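Local atomic coordinates of quinoline 2-oxidoreductase large subunit (Pseudomonas putida, PDB entry 1T3Q), a protein that carries the molybdopterin cytosine dinucleotide and molybdenum site of a molybdenum hydroxylase that probably oxidises quinoline at its 2-position. Residues 514-519 with 669-674; 673-678 with 739-744; 19-24 with 524-529. One frame throughout, in Å; residues are numbered along the deposited sequence.

Contact 1 of 3, residues 514-519 with 669-674; sequences LAQIAA and MINPMI. With MCN (pterin cytosine dinucleotide), chain N.
Q516 and N671 meet amide to amide beside an N-cap: N671 precedes helix 672-692, and Q516 lies on helix 510-522. N671 ND2 donates to Q516 OE1 at 3.1 Å and 169°. The bond is nearly straight and leaves in the plane of the N671 amide, but it reaches OE1 tilted from the plane of that carbonyl; the two amide planes stand 89° apart. Q516 spans the gap because its chain is extended beyond CG. Beside this polar pair, the contact is apolar: I670 CD1 touches I517 CD1 at 3.6 Å, while the other branch of I670, CG2, lies 3.9 Å from Q516 CB.

The next shell is backbone and cofactor. On the loop that carries these side chains, I670 N donates to N3 of the cytosine at 3.1 Å, and N671 N donates to its O2, also at 3.1 Å. These two successive N-H groups meet neighbouring acceptors of the base, so the residues that pack on helix 510-522 through their side chains are the same ones whose backbone binds the base.

Further out, the N-terminal stretch closes over the amides. Q516 NE2 is hydrogen-bonded to the carbonyls of S13 and T16, and N671 ND2 also bonds V18 O, so both amide nitrogens are satisfied in a buried place. A550 and I738 pack on I670. The cap itself depends on the other end of the N671 amide: with CG anti to the backbone N (chi1 -168°), OD1 accepts from I674 N at 3.0 Å, from above the carbonyl plane.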
loop_
_atom_site.group_PDB
_atom_site.type_symbol
_atom_site.label_atom_id
_atom_site.label_comp_id
_atom_site.label_asym_id
_atom_site.label_seq_id
_atom_site.Cartn_x
_atom_site.Cartn_y
_atom_site.Cartn_z
ATOM N N LEU B 514 19.413 13.847 -4.275
ATOM C CA LEU B 514 18.704 14.772 -3.401
ATOM C C LEU B 514 19.141 14.541 -1.954
ATOM O O LEU B 514 19.149 15.466 -1.145
ATOM C CB LEU B 514 17.180 14.602 -3.539
ATOM C CG LEU B 514 16.598 14.953 -4.917
ATOM C CD1 LEU B 514 15.076 14.781 -4.891
ATOM C CD2 LEU B 514 16.969 16.390 -5.294
ATOM N N ALA B 515 19.515 13.304 -1.631
ATOM C CA ALA B 515 19.962 12.988 -0.281
ATOM C C ALA B 515 21.305 13.669 -0.040
ATOM O O ALA B 515 21.576 14.144 1.060
ATOM C CB ALA B 515 20.104 11.471 -0.101
ATOM N N GLN B 516 22.143 13.687 -1.076
ATOM C CA GLN B 516 23.458 14.316 -0.996
ATOM C C GLN B 516 23.306 15.803 -0.695
ATOM O O GLN B 516 24.075 16.375 0.079
ATOM C CB GLN B 516 24.216 14.124 -2.314
ATOM C CG GLN B 516 24.675 12.689 -2.557
ATOM C CD GLN B 516 25.425 12.533 -3.865
ATOM O OE1 GLN B 516 24.865 12.096 -4.866
ATOM N NE2 GLN B 516 26.704 12.907 -3.865
ATOM N N ILE B 517 22.305 16.426 -1.308
ATOM C CA ILE B 517 22.044 17.847 -1.097
ATOM C C ILE B 517 21.577 18.102 0.335
ATOM O O ILE B 517 22.098 18.984 1.018
ATOM C CB ILE B 517 20.948 18.370 -2.068
ATOM C CG1 ILE B 517 21.462 18.325 -3.510
ATOM C CG2 ILE B 517 20.543 19.796 -1.680
ATOM C CD1 ILE B 517 20.402 18.643 -4.552
ATOM N N ALA B 518 20.597 17.324 0.790
ATOM C CA ALA B 518 20.062 17.496 2.133
ATOM C C ALA B 518 21.122 17.261 3.205
ATOM O O ALA B 518 21.166 17.965 4.216
ATOM C CB ALA B 518 18.879 16.554 2.350
ATOM N N ALA B 519 21.964 16.261 2.979
ATOM C CA ALA B 519 23.028 15.920 3.916
ATOM C C ALA B 519 23.960 17.114 4.118
ATOM O O ALA B 519 24.307 17.464 5.250
ATOM C CB ALA B 519 23.814 14.734 3.388
ATOM N N MET B 669 28.593 19.897 -9.895
ATOM C CA MET B 669 28.021 18.565 -10.093
ATOM C C MET B 669 27.741 17.946 -8.729
ATOM O O MET B 669 28.608 17.949 -7.854
ATOM C CB MET B 669 28.992 17.650 -10.839
ATOM C CG MET B 669 29.290 18.031 -12.271
ATOM S SD MET B 669 30.343 16.782 -13.042
ATOM C CE MET B 669 31.946 17.267 -12.427
ATOM N N ILE B 670 26.539 17.409 -8.546
ATOM C CA ILE B 670 26.189 16.768 -7.284
ATOM C C ILE B 670 26.858 15.396 -7.244
ATOM O O ILE B 670 27.486 15.021 -6.254
ATOM C CB ILE B 670 24.668 16.553 -7.162
ATOM C CG1 ILE B 670 23.935 17.893 -7.254
ATOM C CG2 ILE B 670 24.336 15.854 -5.843
ATOM C CD1 ILE B 670 22.425 17.732 -7.373
ATOM N N ASN B 671 26.731 14.667 -8.348
ATOM C CA ASN B 671 27.268 13.320 -8.464
ATOM C C ASN B 671 27.842 13.162 -9.870
ATOM O O ASN B 671 27.113 12.867 -10.819
ATOM C CB ASN B 671 26.130 12.318 -8.219
ATOM C CG ASN B 671 26.622 10.901 -8.032
ATOM O OD1 ASN B 671 27.283 10.348 -8.905
ATOM N ND2 ASN B 671 26.292 10.301 -6.887
ATOM N N PRO B 672 29.161 13.372 -10.026
ATOM C CA PRO B 672 29.822 13.255 -11.329
ATOM C C PRO B 672 29.482 11.968 -12.079
ATOM O O PRO B 672 29.270 11.989 -13.287
ATOM C CB PRO B 672 31.303 13.365 -10.973
ATOM C CG PRO B 672 31.284 14.292 -9.790
ATOM C CD PRO B 672 30.132 13.738 -8.977
ATOM N N MET B 673 29.442 10.850 -11.363
ATOM C CA MET B 673 29.112 9.565 -11.974
ATOM C C MET B 673 27.729 9.625 -12.640
ATOM O O MET B 673 27.556 9.229 -13.794
ATOM C CB MET B 673 29.109 8.471 -10.908
ATOM C CG MET B 673 28.777 7.084 -11.443
ATOM S SD MET B 673 28.705 5.848 -10.123
ATOM C CE MET B 673 27.094 6.263 -9.397
ATOM N N ILE B 674 26.747 10.115 -11.898
ATOM C CA ILE B 674 25.385 10.216 -12.414
ATOM C C ILE B 674 25.305 11.195 -13.578
ATOM O O ILE B 674 24.617 10.937 -14.565
ATOM C CB ILE B 674 24.408 10.604 -11.278
ATOM C CG1 ILE B 674 24.167 9.374 -10.393
ATOM C CG2 ILE B 674 23.078 11.115 -11.851
ATOM C CD1 ILE B 674 23.403 9.650 -9.124
HETATM N N1 MCN N . 22.775 16.086 -11.646
HETATM C C2 MCN N . 23.891 16.224 -10.757
HETATM N N3 MCN N . 24.431 17.502 -10.753
HETATM C C4 MCN N . 24.000 18.588 -11.507
HETATM C C5 MCN N . 22.861 18.384 -12.410
HETATM C C6 MCN N . 22.257 17.150 -12.473
HETATM O O2 MCN N . 24.302 15.282 -10.117
HETATM N N4 MCN N . 24.587 19.763 -11.417
HETATM C "C1'" MCN N . 22.107 14.660 -11.649
HETATM C C2D MCN N . 20.814 14.613 -10.715
HETATM O "O2'" MCN N . 20.692 13.283 -10.094
HETATM C "C3'" MCN N . 19.690 14.978 -11.661
HETATM C C4D MCN N . 20.067 14.330 -12.973
HETATM O O4D MCN N . 21.579 14.256 -12.945
HETATM O "O3'" MCN N . 18.416 14.456 -11.145
HETATM C "C5'" MCN N . 19.454 14.979 -14.246
HETATM O "O5'" MCN N . 19.752 16.349 -14.151
HETATM P PA MCN N . 18.685 17.512 -14.204
HETATM O O1A MCN N . 18.630 18.086 -12.822
HETATM O O2A MCN N . 19.108 18.350 -15.398
HETATM O O3A MCN N . 17.201 17.039 -14.675
HETATM P PB MCN N . 16.051 16.245 -13.894
HETATM O O1B MCN N . 14.871 17.158 -13.814
HETATM O O2B MCN N . 16.564 15.661 -12.611
HETATM O O3B MCN N . 15.734 15.007 -14.864
HETATM C C10 MCN N . 14.884 15.158 -15.973
HETATM C "C9'" MCN N . 15.777 15.163 -17.171
HETATM C "C8'" MCN N . 14.814 15.246 -18.378
HETATM S "S8'" MCN N . 13.822 16.730 -18.463
HETATM C "C7'" MCN N . 14.689 14.338 -19.349
HETATM S "S7'" MCN N . 13.556 14.443 -20.726
HETATM C "C6'" MCN N . 15.548 13.033 -19.242
HETATM C C7 MCN N . 16.807 13.283 -18.457
HETATM O "O9'" MCN N . 16.518 13.855 -17.191
HETATM N "N5'" MCN N . 14.591 11.961 -18.741
HETATM C C4A MCN N . 15.386 10.850 -18.251
HETATM N "N8'" MCN N . 17.545 11.995 -18.225
HETATM C C4B MCN N . 16.777 10.808 -18.042
HETATM N "N1'" MCN N . 17.514 9.698 -17.558
HETATM C "C2'" MCN N . 16.773 8.598 -17.287
HETATM N "N2'" MCN N . 17.432 7.508 -16.837
HETATM N "N3'" MCN N . 15.401 8.554 -17.432
HETATM C "C4'" MCN N . 14.582 9.647 -17.903
HETATM O "O4'" MCN N . 13.385 9.527 -18.001
#

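Contact 2 of 3, residues 673-678 with 739-744. With MCN (pterin cytosine dinucleotide), chain N; SMO (dioxosulfidomolybdenum(VI) ion), chain O.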
loop_
_atom_site.group_PDB
_atom_site.type_symbol
_atom_site.label_atom_id
_atom_site.label_comp_id
_atom_site.label_asym_id
_atom_site.label_seq_id
_atom_site.Cartn_x
_atom_site.Cartn_y
_atom_site.Cartn_z
ATOM N N MET B 673 29.442 10.850 -11.363
ATOM C CA MET B 673 29.112 9.565 -11.974
ATOM C C MET B 673 27.729 9.625 -12.640
ATOM O O MET B 673 27.556 9.229 -13.794
ATOM C CB MET B 673 29.109 8.471 -10.908
ATOM C CG MET B 673 28.777 7.084 -11.443
ATOM S SD MET B 673 28.705 5.848 -10.123
ATOM C CE MET B 673 27.094 6.263 -9.397
ATOM N N ILE B 674 26.747 10.115 -11.898
ATOM C CA ILE B 674 25.385 10.216 -12.414
ATOM C C ILE B 674 25.305 11.195 -13.578
ATOM O O ILE B 674 24.617 10.937 -14.565
ATOM C CB ILE B 674 24.408 10.604 -11.278
ATOM C CG1 ILE B 674 24.167 9.374 -10.393
ATOM C CG2 ILE B 674 23.078 11.115 -11.851
ATOM C CD1 ILE B 674 23.403 9.650 -9.124
ATOM N N VAL B 675 26.024 12.313 -13.478
ATOM C CA VAL B 675 26.025 13.300 -14.553
ATOM C C VAL B 675 26.581 12.689 -15.838
ATOM O O VAL B 675 26.046 12.920 -16.922
ATOM C CB VAL B 675 26.874 14.549 -14.176
ATOM C CG1 VAL B 675 27.049 15.450 -15.384
ATOM C CG2 VAL B 675 26.206 15.304 -13.041
ATOM N N GLU B 676 27.652 11.902 -15.733
ATOM C CA GLU B 676 28.211 11.306 -16.936
ATOM C C GLU B 676 27.252 10.276 -17.508
ATOM O O GLU B 676 27.189 10.100 -18.719
ATOM C CB GLU B 676 29.589 10.687 -16.667
ATOM C CG GLU B 676 30.666 11.744 -16.405
ATOM C CD GLU B 676 32.080 11.240 -16.644
ATOM O OE1 GLU B 676 32.252 10.038 -16.948
ATOM O OE2 GLU B 676 33.022 12.053 -16.532
ATOM N N GLY B 677 26.498 9.613 -16.638
ATOM C CA GLY B 677 25.528 8.644 -17.115
ATOM C C GLY B 677 24.480 9.373 -17.948
ATOM O O GLY B 677 24.050 8.887 -18.989
ATOM N N GLN B 678 24.086 10.559 -17.488
ATOM C CA GLN B 678 23.096 11.379 -18.190
ATOM C C GLN B 678 23.626 11.831 -19.545
ATOM O O GLN B 678 22.885 11.891 -20.528
ATOM C CB GLN B 678 22.736 12.601 -17.343
ATOM C CG GLN B 678 21.939 12.269 -16.094
ATOM C CD GLN B 678 20.550 11.766 -16.429
ATOM O OE1 GLN B 678 19.728 12.503 -16.970
ATOM N NE2 GLN B 678 20.283 10.501 -16.117
ATOM N N LYS B 739 23.575 23.547 -11.322
ATOM C CA LYS B 739 22.838 23.867 -12.547
ATOM C C LYS B 739 22.346 22.530 -13.119
ATOM O O LYS B 739 22.855 21.472 -12.741
ATOM C CB LYS B 739 23.730 24.552 -13.577
ATOM C CG LYS B 739 24.195 25.943 -13.189
ATOM C CD LYS B 739 24.916 26.599 -14.351
ATOM C CE LYS B 739 25.378 28.008 -13.995
ATOM N NZ LYS B 739 26.052 28.653 -15.145
ATOM N N GLY B 740 21.376 22.570 -14.030
ATOM C CA GLY B 740 20.863 21.335 -14.611
ATOM C C GLY B 740 21.625 20.876 -15.847
ATOM O O GLY B 740 22.502 21.588 -16.334
ATOM N N MET B 741 21.301 19.688 -16.361
ATOM C CA MET B 741 21.975 19.169 -17.556
ATOM C C MET B 741 21.308 17.939 -18.174
ATOM O O MET B 741 21.738 17.453 -19.217
ATOM C CB MET B 741 23.456 18.859 -17.251
ATOM C CG MET B 741 23.719 17.862 -16.114
ATOM S SD MET B 741 23.258 16.142 -16.463
ATOM C CE MET B 741 24.195 15.821 -17.935
ATOM N N GLY B 742 20.250 17.451 -17.542
ATOM C CA GLY B 742 19.560 16.273 -18.051
ATOM C C GLY B 742 19.350 16.204 -19.557
ATOM O O GLY B 742 19.568 15.162 -20.171
ATOM N N GLU B 743 18.937 17.311 -20.162
ATOM C CA GLU B 743 18.681 17.343 -21.599
ATOM C C GLU B 743 19.855 17.737 -22.474
ATOM O O GLU B 743 19.785 17.589 -23.693
ATOM C CB GLU B 743 17.547 18.320 -21.899
ATOM C CG GLU B 743 16.222 17.980 -21.267
ATOM C CD GLU B 743 15.256 19.134 -21.385
ATOM O OE1 GLU B 743 15.390 20.095 -20.597
ATOM O OE2 GLU B 743 14.384 19.097 -22.279
ATOM N N SER B 744 20.924 18.237 -21.858
ATOM C CA SER B 744 22.092 18.723 -22.593
ATOM C C SER B 744 22.521 17.971 -23.849
ATOM O O SER B 744 22.621 18.569 -24.921
ATOM C CB SER B 744 23.295 18.859 -21.647
ATOM O OG SER B 744 23.721 17.598 -21.155
HETATM N N1 MCN N . 22.775 16.086 -11.646
HETATM C C2 MCN N . 23.891 16.224 -10.757
HETATM N N3 MCN N . 24.431 17.502 -10.753
HETATM C C4 MCN N . 24.000 18.588 -11.507
HETATM C C5 MCN N . 22.861 18.384 -12.410
HETATM C C6 MCN N . 22.257 17.150 -12.473
HETATM O O2 MCN N . 24.302 15.282 -10.117
HETATM N N4 MCN N . 24.587 19.763 -11.417
HETATM C "C1'" MCN N . 22.107 14.660 -11.649
HETATM C C2D MCN N . 20.814 14.613 -10.715
HETATM O "O2'" MCN N . 20.692 13.283 -10.094
HETATM C "C3'" MCN N . 19.690 14.978 -11.661
HETATM C C4D MCN N . 20.067 14.330 -12.973
HETATM O O4D MCN N . 21.579 14.256 -12.945
HETATM O "O3'" MCN N . 18.416 14.456 -11.145
HETATM C "C5'" MCN N . 19.454 14.979 -14.246
HETATM O "O5'" MCN N . 19.752 16.349 -14.151
HETATM P PA MCN N . 18.685 17.512 -14.204
HETATM O O1A MCN N . 18.630 18.086 -12.822
HETATM O O2A MCN N . 19.108 18.350 -15.398
HETATM O O3A MCN N . 17.201 17.039 -14.675
HETATM P PB MCN N . 16.051 16.245 -13.894
HETATM O O1B MCN N . 14.871 17.158 -13.814
HETATM O O2B MCN N . 16.564 15.661 -12.611
HETATM O O3B MCN N . 15.734 15.007 -14.864
HETATM C C10 MCN N . 14.884 15.158 -15.973
HETATM C "C9'" MCN N . 15.777 15.163 -17.171
HETATM C "C8'" MCN N . 14.814 15.246 -18.378
HETATM S "S8'" MCN N . 13.822 16.730 -18.463
HETATM C "C7'" MCN N . 14.689 14.338 -19.349
HETATM S "S7'" MCN N . 13.556 14.443 -20.726
HETATM C "C6'" MCN N . 15.548 13.033 -19.242
HETATM C C7 MCN N . 16.807 13.283 -18.457
HETATM O "O9'" MCN N . 16.518 13.855 -17.191
HETATM N "N5'" MCN N . 14.591 11.961 -18.741
HETATM C C4A MCN N . 15.386 10.850 -18.251
HETATM N "N8'" MCN N . 17.545 11.995 -18.225
HETATM C C4B MCN N . 16.777 10.808 -18.042
HETATM N "N1'" MCN N . 17.514 9.698 -17.558
HETATM C "C2'" MCN N . 16.773 8.598 -17.287
HETATM N "N2'" MCN N . 17.432 7.508 -16.837
HETATM N "N3'" MCN N . 15.401 8.554 -17.432
HETATM C "C4'" MCN N . 14.582 9.647 -17.903
HETATM O "O4'" MCN N . 13.385 9.527 -18.001
HETATM S S SMO O . 11.535 16.420 -22.280
HETATM MO MO SMO O . 12.218 16.435 -20.257
HETATM O OM2 SMO O . 11.963 18.130 -20.553
HETATM O OM1 SMO O . 10.874 15.788 -19.456
HETATM O O HOH W 1 22.117 14.725 -21.483
#
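Q678 CB rests on the methylthio end of M741, with CE 3.6 Å away, and from there its side chain runs onto the cofactor. CG lies 3.7 Å from the ribose oxygen O4D. A bend at chi2 (-68°) then turns the carboxamide towards the pterin, where each of its polar atoms meets a ring nitrogen: NE2 donates to N1' at 3.2 Å and 157°, and OE1 comes within 2.6 Å of N8'. With an alanine here, N1' would probably lose this donor and N8' its close oxygen, leaving that edge of the pterin less firmly placed.

M741 reaches the helix by coiling: CG sits between the backbone N and the carbonyl carbon (chi1 58°), and further bends follow at chi2 and chi3. CE thereby comes 3.8 Å from V675 CG1, while V675 CG2 faces the cytosine.

The backbone of the loop holds the phosphate. M741 N at 2.7 Å and G742 N at 2.6 Å both donate to O2A, so two consecutive N-H groups grip one oxygen. A side chain at G742 would be expected to clash, since a CB there would come too near C9' of the cofactor. A type I turn from M741 to S744 follows, with M741 O accepting from both N and OG of S744. A water donating to Q678 O and G742 O links helix to loop.

The same turn carries E743 to the metal, where OE2, which accepts from G372 N, lies 3.1 Å from the oxo ligand OM2. Glutamine at the pterin, amides at the phosphate and glutamate beside the dithiolene-bound molybdenum together belong to the molybdopterin cytosine dinucleotide pocket of a xanthine dehydrogenase family hydroxylase, with E743 at its molybdenum end.

Contact 3 of 3, residues 19-24 with 524-529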
loop_
_atom_site.group_PDB
_atom_site.type_symbol
_atom_site.label_atom_id
_atom_site.label_comp_id
_atom_site.label_asym_id
_atom_site.label_seq_id
_atom_site.Cartn_x
_atom_site.Cartn_y
_atom_site.Cartn_z
ATOM N N LEU B 19 27.493 5.928 -4.721
ATOM C CA LEU B 19 26.813 4.855 -5.442
ATOM C C LEU B 19 25.309 4.984 -5.211
ATOM O O LEU B 19 24.868 5.312 -4.111
ATOM C CB LEU B 19 27.313 3.486 -4.967
ATOM C CG LEU B 19 28.801 3.236 -5.248
ATOM C CD1 LEU B 19 29.173 1.820 -4.838
ATOM C CD2 LEU B 19 29.091 3.453 -6.732
ATOM N N ARG B 20 24.527 4.715 -6.250
ATOM C CA ARG B 20 23.077 4.853 -6.157
ATOM C C ARG B 20 22.393 3.887 -5.202
ATOM O O ARG B 20 22.556 2.675 -5.298
ATOM C CB ARG B 20 22.450 4.732 -7.551
ATOM C CG ARG B 20 23.069 5.662 -8.587
ATOM C CD ARG B 20 22.093 5.933 -9.722
ATOM N NE ARG B 20 21.357 4.722 -10.078
ATOM C CZ ARG B 20 20.250 4.710 -10.808
ATOM N NH1 ARG B 20 19.643 3.558 -11.072
ATOM N NH2 ARG B 20 19.752 5.849 -11.274
ATOM N N ARG B 21 21.602 4.428 -4.284
ATOM C CA ARG B 21 20.902 3.581 -3.336
ATOM C C ARG B 21 19.769 2.790 -3.994
ATOM O O ARG B 21 19.380 1.734 -3.498
ATOM C CB ARG B 21 20.374 4.415 -2.162
ATOM C CG ARG B 21 19.603 5.658 -2.549
ATOM C CD ARG B 21 19.315 6.527 -1.324
ATOM N NE ARG B 21 20.540 6.988 -0.666
ATOM C CZ ARG B 21 20.560 7.780 0.405
ATOM N NH1 ARG B 21 21.716 8.148 0.943
ATOM N NH2 ARG B 21 19.424 8.208 0.939
ATOM N N GLU B 22 19.252 3.277 -5.119
ATOM C CA GLU B 22 18.167 2.560 -5.782
ATOM C C GLU B 22 18.624 1.332 -6.569
ATOM O O GLU B 22 17.822 0.443 -6.861
ATOM C CB GLU B 22 17.380 3.497 -6.712
ATOM C CG GLU B 22 18.204 4.214 -7.760
ATOM C CD GLU B 22 18.626 5.610 -7.321
ATOM O OE1 GLU B 22 19.328 5.730 -6.295
ATOM O OE2 GLU B 22 18.249 6.591 -8.003
ATOM N N ASP B 23 19.912 1.272 -6.897
ATOM C CA ASP B 23 20.453 0.163 -7.679
ATOM C C ASP B 23 20.214 -1.227 -7.118
ATOM O O ASP B 23 19.972 -2.162 -7.876
ATOM C CB ASP B 23 21.962 0.333 -7.888
ATOM C CG ASP B 23 22.302 1.395 -8.914
ATOM O OD1 ASP B 23 21.379 2.072 -9.424
ATOM O OD2 ASP B 23 23.504 1.557 -9.209
ATOM N N THR B 24 20.276 -1.372 -5.798
ATOM C CA THR B 24 20.120 -2.689 -5.200
ATOM C C THR B 24 18.776 -3.347 -5.483
ATOM O O THR B 24 18.729 -4.523 -5.843
ATOM C CB THR B 24 20.400 -2.643 -3.684
ATOM O OG1 THR B 24 21.711 -2.098 -3.475
ATOM C CG2 THR B 24 20.361 -4.044 -3.086
ATOM N N VAL B 524 25.114 16.511 7.904
ATOM C CA VAL B 524 25.062 15.125 8.357
ATOM C C VAL B 524 25.408 14.184 7.211
ATOM O O VAL B 524 25.380 14.577 6.043
ATOM C CB VAL B 524 23.660 14.744 8.880
ATOM C CG1 VAL B 524 23.309 15.582 10.097
ATOM C CG2 VAL B 524 22.623 14.922 7.776
ATOM N N PRO B 525 25.754 12.926 7.530
ATOM C CA PRO B 525 26.098 11.951 6.490
ATOM C C PRO B 525 24.888 11.704 5.591
ATOM O O PRO B 525 23.756 11.674 6.068
ATOM C CB PRO B 525 26.461 10.697 7.287
ATOM C CG PRO B 525 26.890 11.228 8.621
ATOM C CD PRO B 525 25.913 12.342 8.874
ATOM N N ALA B 526 25.124 11.520 4.299
ATOM C CA ALA B 526 24.029 11.266 3.372
ATOM C C ALA B 526 23.317 9.970 3.760
ATOM O O ALA B 526 22.128 9.805 3.506
ATOM C CB ALA B 526 24.561 11.174 1.941
ATOM N N SER B 527 24.045 9.058 4.397
ATOM C CA SER B 527 23.463 7.786 4.812
ATOM C C SER B 527 22.412 7.980 5.904
ATOM O O SER B 527 21.635 7.068 6.188
ATOM C CB SER B 527 24.558 6.841 5.312
ATOM O OG SER B 527 25.205 7.371 6.455
ATOM N N ASP B 528 22.396 9.165 6.516
ATOM C CA ASP B 528 21.430 9.478 7.572
ATOM C C ASP B 528 20.206 10.197 7.012
ATOM O O ASP B 528 19.350 10.656 7.765
ATOM C CB ASP B 528 22.064 10.367 8.645
ATOM C CG ASP B 528 22.936 9.595 9.603
ATOM O OD1 ASP B 528 23.530 10.229 10.497
ATOM O OD2 ASP B 528 23.022 8.359 9.467
ATOM N N VAL B 529 20.136 10.285 5.689
ATOM C CA VAL B 529 19.035 10.967 5.018
ATOM C C VAL B 529 18.250 10.040 4.104
ATOM O O VAL B 529 18.831 9.192 3.429
ATOM C CB VAL B 529 19.573 12.126 4.143
ATOM C CG1 VAL B 529 18.420 12.864 3.473
ATOM C CG2 VAL B 529 20.404 13.071 4.991
#
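The torsions of R21 carry its guanidinium to the backbone around A526 and V529. CG starts between the backbone N and the carbonyl carbon (chi1 50°), the chain then runs straight through chi2, and a turn at chi3 (61°) presents the terminal nitrogens to two carbonyl oxygens. NH1 donates to A526 O at 3.1 Å and 168°, and NH2 donates to V529 O at 2.7 Å. Both oxygens lie at the edge of the guanidinium, near its plane, so the pair of bonds fixes the rotation of the group.

The two carbonyls are used differently. At A526 the donor stands well above the carbonyl plane, while V529 N reaches the same oxygen from the opposite face, at 3.0 Å. That backbone bond, with D528 N to P525 O, belongs to the short 3-10 segment 526-528. At V529 the donor is tilted only moderately from the plane. R21 thus ties the turn to the start of strand 529-532.

R21 is flanked by helix 510-522: T512 OG1 bonds R21 N, and E511 and A515 touch its side chain. Its neighbour R20 faces another way and makes a salt bridge with D23, gripping OD1 side-on with NE at 2.7 Å and NH1 at 2.8 Å, while E22 CG lies 3.6 Å over one face of its guanidinium. R20 NH1 also bonds Q106 O of the small subunit, so this stretch faces a subunit boundary.

An arginine whose edge bonds one carbonyl of a 3-10 turn and one at the strand that follows here joins the N-terminal segment to the molybdopterin cofactor-binding domain, 500 residues further along the chain.

In the fold
Contacts 1 and 2 are buried, share M673 and I674 on helix 672-692, and both bind one cofactor: contact 1 meets its cytosine end, while contact 2 runs from the cytosine past the phosphate to the pterin, with E743 beside the molybdenum site. Contact 3 is only partly buried and lies further from the centre of the chain. Their chemistry follows. Contact 1 mixes an amide pair with an isoleucine pair, contact 2 joins its segments by methionine and water while its hydrogen bonds go to the ligand, and contact 3 relies on a charged arginine meeting backbone oxygens. Contacts 1 and 3 are neighbours through helix 510-522, where A515 packs on R21; R20 also packs on I674.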